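Local coordinates for basic helix-loop-helix, putative, expressed (Oryza sativa subsp. japonica, PDB 5LW0), which contains a macrodomain that binds ADP-ribose and probably takes part in ADP-ribosylation-linked repair of DNA interstrand crosslinks, at residues 64-69 with 73-78. Residues are numbered along the deposited sequence; the frame is centred on the assembly and turned at random. Where two conformers were deposited one is given.
Sequences ADILQK and IRLVLV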
ATOM      1  N   ALA A  64      -2.650 -13.387   4.234  1.00 14.64           N
ATOM      2  CA  ALA A  64      -2.541 -14.843   4.435  1.00 16.86           C
ATOM      3  C   ALA A  64      -2.502 -15.551   3.078  1.00 16.96           C
ATOM      4  O   ALA A  64      -1.645 -16.439   2.859  1.00 18.84           O
ATOM      5  CB  ALA A  64      -3.698 -15.344   5.247  1.00 17.97           C
ATOM      6  N   ASP A  65      -3.384 -15.137   2.161  1.00 15.19           N
ATOM      7  CA  ASP A  65      -3.456 -15.753   0.829  1.00 17.27           C
ATOM      8  C   ASP A  65      -2.137 -15.604   0.053  1.00 17.11           C
ATOM      9  O   ASP A  65      -1.653 -16.579  -0.504  1.00 19.21           O
ATOM     10  CB  ASP A  65      -4.617 -15.202   0.030  1.00 18.57           C
ATOM     11  CG  ASP A  65      -6.019 -15.717   0.536  1.00 24.67           C
ATOM     12  OD1 ASP A  65      -6.056 -16.643   1.365  1.00 28.50           O
ATOM     13  OD2 ASP A  65      -7.062 -15.137   0.112  1.00 27.23           O
ATOM     14  N   ILE A  66      -1.518 -14.396   0.006  1.00 14.96           N
ATOM     15  CA  ILE A  66      -0.308 -14.232  -0.727  1.00 15.53           C
ATOM     16  C   ILE A  66       0.896 -14.995  -0.059  1.00 15.17           C
ATOM     17  O   ILE A  66       1.765 -15.520  -0.772  1.00 17.18           O
ATOM     18  CB  ILE A  66       0.017 -12.723  -1.035  1.00 16.53           C
ATOM     19  CG1 ILE A  66       1.062 -12.622  -2.144  1.00 17.96           C
ATOM     20  CG2 ILE A  66       0.554 -12.011   0.167  1.00 15.55           C
ATOM     21  CD1 ILE A  66       0.462 -12.811  -3.505  1.00 22.82           C
ATOM     22  N   LEU A  67       0.955 -14.997   1.267  1.00 15.18           N
ATOM     23  CA  LEU A  67       2.080 -15.614   1.958  1.00 16.09           C
ATOM     24  C   LEU A  67       2.011 -17.109   1.816  1.00 17.88           C
ATOM     25  O   LEU A  67       3.078 -17.776   1.866  1.00 22.50           O
ATOM     26  CB  LEU A  67       2.073 -15.263   3.430  1.00 16.98           C
ATOM     27  CG  LEU A  67       2.400 -13.815   3.770  1.00 17.82           C
ATOM     28  CD1 LEU A  67       2.323 -13.597   5.305  1.00 17.55           C
ATOM     29  CD2 LEU A  67       3.714 -13.394   3.202  1.00 16.59           C
ATOM     30  N   GLN A  68       0.799 -17.650   1.624  1.00 19.11           N
ATOM     31  CA  GLN A  68       0.643 -19.103   1.357  1.00 22.60           C
ATOM     32  C   GLN A  68       1.279 -19.481   0.015  1.00 23.25           C
ATOM     33  O   GLN A  68       1.694 -20.607  -0.153  1.00 26.48           O
ATOM     34  CB  GLN A  68      -0.818 -19.483   1.436  1.00 26.78           C
ATOM     35  CG  GLN A  68      -1.229 -20.777   0.760  1.00 43.60           C
ATOM     36  CD  GLN A  68      -2.748 -20.826   0.483  1.00 57.56           C
ATOM     37  OE1 GLN A  68      -3.216 -20.505  -0.635  1.00 65.88           O
ATOM     38  NE2 GLN A  68      -3.525 -21.177   1.509  1.00 63.04           N
ATOM     39  N   LYS A  69       1.443 -18.516  -0.898  1.00 18.95           N
ATOM     40  CA  LYS A  69       1.931 -18.786  -2.259  0.70 21.85           C
ATOM     41  C   LYS A  69       3.383 -18.411  -2.502  1.00 24.48           C
ATOM     42  O   LYS A  69       4.111 -19.052  -3.316  1.00 22.95           O
ATOM     43  CB  LYS A  69       1.074 -18.068  -3.267  0.70 23.96           C
ATOM     44  CG  LYS A  69      -0.297 -18.665  -3.373  0.70 26.05           C
ATOM     45  CD  LYS A  69      -1.303 -17.612  -3.766  0.70 25.54           C
ATOM     46  CE  LYS A  69      -2.704 -18.214  -3.713  0.70 29.52           C
ATOM     47  NZ  LYS A  69      -3.178 -18.411  -2.289  0.70 27.72           N
ATOM     48  N   ILE A  73       9.097 -13.294   0.697  1.00 21.27           N
ATOM     49  CA  ILE A  73       8.640 -11.868   0.674  1.00 19.94           C
ATOM     50  C   ILE A  73       8.247 -11.495   2.060  1.00 16.91           C
ATOM     51  O   ILE A  73       7.889 -12.333   2.869  1.00 18.18           O
ATOM     52  CB  ILE A  73       7.466 -11.600  -0.286  1.00 19.33           C
ATOM     53  CG1 ILE A  73       6.245 -12.502   0.035  1.00 20.45           C
ATOM     54  CG2 ILE A  73       7.918 -11.739  -1.720  1.00 21.00           C
ATOM     55  CD1 ILE A  73       4.943 -12.048  -0.635  1.00 22.42           C
ATOM     56  N   ARG A  74       8.300 -10.197   2.330  1.00 14.00           N
ATOM     57  CA  ARG A  74       7.883  -9.680   3.605  0.50 14.29           C
ATOM     58  C   ARG A  74       6.958  -8.499   3.365  1.00 13.62           C
ATOM     59  O   ARG A  74       7.204  -7.681   2.486  1.00 14.05           O
ATOM     60  CB  ARG A  74       9.120  -9.246   4.425  0.50 15.28           C
ATOM     61  CG  ARG A  74       8.811  -8.799   5.818  0.50 15.31           C
ATOM     62  CD  ARG A  74      10.134  -8.582   6.622  0.50 15.72           C
ATOM     63  NE  ARG A  74      10.934  -7.484   6.074  0.50 15.05           N
ATOM     64  CZ  ARG A  74      11.948  -6.917   6.706  0.50 14.41           C
ATOM     65  NH1 ARG A  74      12.231  -7.322   7.966  0.50 14.98           N
ATOM     66  NH2 ARG A  74      12.594  -5.874   6.139  0.50 16.01           N
ATOM     67  N   LEU A  75       5.880  -8.439   4.149  1.00 12.56           N
ATOM     68  CA  LEU A  75       4.836  -7.429   3.980  1.00 12.93           C
ATOM     69  C   LEU A  75       4.685  -6.647   5.267  1.00 13.23           C
ATOM     70  O   LEU A  75       4.565  -7.224   6.318  1.00 14.63           O
ATOM     71  CB  LEU A  75       3.505  -8.114   3.653  1.00 14.06           C
ATOM     72  CG  LEU A  75       3.544  -9.032   2.414  1.00 16.46           C
ATOM     73  CD1 LEU A  75       2.219  -9.806   2.278  1.00 17.43           C
ATOM     74  CD2 LEU A  75       3.784  -8.239   1.184  1.00 15.90           C
ATOM     75  N   VAL A  76       4.656  -5.336   5.166  1.00 12.15           N
ATOM     76  CA  VAL A  76       4.619  -4.479   6.367  1.00 12.24           C
ATOM     77  C   VAL A  76       3.479  -3.422   6.183  1.00 11.84           C
ATOM     78  O   VAL A  76       3.522  -2.632   5.274  1.00 12.59           O
ATOM     79  CB  VAL A  76       5.946  -3.739   6.624  1.00 13.00           C
ATOM     80  CG1 VAL A  76       5.841  -2.921   7.893  1.00 13.84           C
ATOM     81  CG2 VAL A  76       7.093  -4.691   6.701  1.00 14.24           C
ATOM     82  N   LEU A  77       2.450  -3.506   7.038  1.00 11.29           N
ATOM     83  CA  LEU A  77       1.379  -2.538   7.068  1.00 12.68           C
ATOM     84  C   LEU A  77       1.821  -1.342   7.916  1.00 12.75           C
ATOM     85  O   LEU A  77       2.152  -1.521   9.105  1.00 13.82           O
ATOM     86  CB  LEU A  77       0.082  -3.158   7.591  1.00 11.61           C
ATOM     87  CG  LEU A  77      -1.093  -2.165   7.829  1.00 12.72           C
ATOM     88  CD1 LEU A  77      -1.608  -1.555   6.516  1.00 13.35           C
ATOM     89  CD2 LEU A  77      -2.176  -2.871   8.564  1.00 12.82           C
ATOM     90  N   VAL A  78       1.778  -0.160   7.346  1.00 12.48           N
ATOM     91  CA  VAL A  78       2.225   1.021   8.037  0.50 13.60           C
ATOM     92  C   VAL A  78       1.089   2.019   8.228  1.00 15.30           C
ATOM     93  O   VAL A  78       0.223   2.172   7.369  1.00 15.71           O
ATOM     94  CB  VAL A  78       3.405   1.700   7.326  0.50 14.29           C
ATOM     95  CG1 VAL A  78       4.586   0.743   7.257  0.50 13.80           C
ATOM     96  CG2 VAL A  78       3.006   2.204   5.946  0.50 14.52           C
TER
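The backbone carbonyl oxygens of Leu67 and Ile73, two residues whose side chains also meet, are tied together by one guanidinium group across the short turn from helix 52-69 to strand 74-79: Arg103 donates from NH1 to Leu67 O and from NH2 to Ile73 O. On the outer side of the helix, Lys69 adopts two conformers; in one of them NZ approaches Gln68 OE1 at 2.7 Å and Asp65 O at 3.0 Å, a pair of bonds that is therefore doubtful.

Between the two segments the contact is entirely aliphatic. Leu75 reaches the helix with CD1, which presses on Ile66 CG2 at 3.5 Å, tighter than usual for two methyl carbons; the two side chains cross nearly at right angles. The same Leu75 CD1 lies 4.0 Å from Leu67 CD2, where the leucines run past each other in opposite directions. Leu67 CD2 also touches Ile73 CG1 at 4.2 Å. This methyl therefore bridges both strand-side residues. Ile73 holds CG1 between its backbone N and carbonyl carbon (chi1 57°), which carries the ethyl arm to the helix and leaves CD1 4.2 Å from Ile66 CG1.

The contact packs the C-terminal part of the helix on the start of the second strand of the beta-alpha-beta unit 37-40, 52-69, 74-79 of the macrodomain. Phe226 of helix 208-230 packs on Ile73 and Leu75, Phe223 of that helix meets Ile66, and strand 74-79 lies in the sheet between strands 37-40 and 104-108. With no hydrogen bond passing directly between the segments, helix and strand are joined by a few methyl and methylene contacts and, at the polar backbone, by the shared arginine.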